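Local coordinates for inactive dihydroorotase-like domain (Chaetomium thermophilum, PDB 5NNL), which is a catalytically inactive member of the dihydroorotase-like family, a domain that keeps the barrel architecture of its enzyme relatives, at residues Thr256-Tyr259 / Val260-Leu264. Numbering follows the deposited sequence.
Sequences TVDY and VKTRL
Y259 and R263, one helical turn apart, stack at the start of helix 257-271: the guanidinium lies flat on the phenol ring, centres 4.1 Å apart and planes 18° from parallel. R263 CD sits over the same face, 3.8 Å from the Y259 ring centroid, a CH-pi contact. A bend at chi2 (53°) folds the arginine back over the ring. Both types suit their places by pairing a flat surface with polar atoms that hydrogen-bond elsewhere: Y259 OH to L210 O and R263 NE to I213 O. R263 NH1 donates in the guanidinium plane to T262 OG1 at 3.1 Å. T262 OG1, on a side chain short enough to turn back to the previous turn (chi1 55°), lies 2.7 Å from Y259 O and 3.0 Å from D258 O; its one proton can serve either. These carbonyls also accept R263 N and T262 N, as V257 O accepts K261 N and T256 O accepts V260 N. Threonine suits the N-cap: T256 OG1 accepts from Y259 N at 3.2 Å, an amide too early for an i-4 helical partner. At exposed D258 a water donates to OD1 and weakly accepts from K261 NZ, which is salt-bridged to D266. Apolar V257 and V260 pack on V250 of helix 242-251, V257 and K261 also touch strand 3-11, R263 meets F216 of strand 215-217, and buried L264 packs on L243, L246 and L9.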
# COMPACT_ATOMS: atom_id res chain seq x y z
N THR A 256 -8.39 18.04 -0.44
CA THR A 256 -9.82 17.98 -0.15
C THR A 256 -10.18 16.60 0.38
O THR A 256 -9.50 15.61 0.10
CB THR A 256 -10.66 18.28 -1.39
OG1 THR A 256 -10.46 17.26 -2.38
CG2 THR A 256 -10.29 19.64 -1.98
N VAL A 257 -11.26 16.56 1.16
CA VAL A 257 -11.72 15.29 1.71
C VAL A 257 -11.99 14.29 0.60
O VAL A 257 -11.63 13.11 0.70
CB VAL A 257 -12.96 15.50 2.60
CG1 VAL A 257 -13.56 14.17 3.04
CG2 VAL A 257 -12.59 16.34 3.81
N ASP A 258 -12.63 14.74 -0.49
CA ASP A 258 -12.98 13.82 -1.56
C ASP A 258 -11.74 13.26 -2.24
O ASP A 258 -11.70 12.08 -2.61
CB ASP A 258 -13.87 14.50 -2.59
CG ASP A 258 -14.41 13.53 -3.62
OD1 ASP A 258 -15.25 12.67 -3.25
OD2 ASP A 258 -14.00 13.61 -4.79
N TYR A 259 -10.71 14.09 -2.44
CA TYR A 259 -9.45 13.57 -2.98
C TYR A 259 -8.91 12.45 -2.10
O TYR A 259 -8.59 11.36 -2.58
CB TYR A 259 -8.42 14.69 -3.11
CG TYR A 259 -7.16 14.23 -3.78
CD1 TYR A 259 -6.14 13.63 -3.06
CD2 TYR A 259 -6.99 14.37 -5.15
CE1 TYR A 259 -4.98 13.19 -3.67
CE2 TYR A 259 -5.83 13.93 -5.78
CZ TYR A 259 -4.83 13.34 -5.03
OH TYR A 259 -3.68 12.90 -5.63
N VAL A 260 -8.82 12.70 -0.79
CA VAL A 260 -8.35 11.68 0.14
C VAL A 260 -9.22 10.43 0.04
O VAL A 260 -8.71 9.30 -0.01
CB VAL A 260 -8.32 12.24 1.57
CG1 VAL A 260 -7.95 11.17 2.56
CG2 VAL A 260 -7.34 13.41 1.65
N LYS A 261 -10.54 10.61 0.01
CA LYS A 261 -11.44 9.46 -0.07
C LYS A 261 -11.20 8.66 -1.34
O LYS A 261 -11.07 7.43 -1.30
CB LYS A 261 -12.90 9.90 0.02
CG LYS A 261 -13.87 8.72 0.10
CD LYS A 261 -15.32 9.17 0.25
CE LYS A 261 -15.96 9.47 -1.10
NZ LYS A 261 -16.24 8.23 -1.88
N THR A 262 -11.12 9.34 -2.49
CA THR A 262 -10.92 8.63 -3.74
C THR A 262 -9.58 7.91 -3.76
O THR A 262 -9.46 6.81 -4.32
CB THR A 262 -11.02 9.59 -4.93
OG1 THR A 262 -10.09 10.67 -4.75
CG2 THR A 262 -12.43 10.14 -5.08
N ARG A 263 -8.55 8.50 -3.14
CA ARG A 263 -7.23 7.90 -3.15
C ARG A 263 -7.08 6.77 -2.14
O ARG A 263 -6.13 5.98 -2.25
CB ARG A 263 -6.17 8.98 -2.90
CG ARG A 263 -5.61 9.60 -4.17
CD ARG A 263 -6.72 10.11 -5.09
NE ARG A 263 -6.20 10.53 -6.38
CZ ARG A 263 -6.93 11.09 -7.34
NH1 ARG A 263 -8.22 11.31 -7.14
NH2 ARG A 263 -6.38 11.44 -8.49
N LEU A 264 -7.99 6.65 -1.18
CA LEU A 264 -7.95 5.59 -0.18
C LEU A 264 -9.18 4.69 -0.22
O LEU A 264 -9.36 3.86 0.67
CB LEU A 264 -7.78 6.18 1.22
CG LEU A 264 -6.39 6.74 1.54
CD1 LEU A 264 -6.35 7.38 2.92
CD2 LEU A 264 -5.31 5.66 1.43
O HOH W 1 -16.53 10.50 -4.07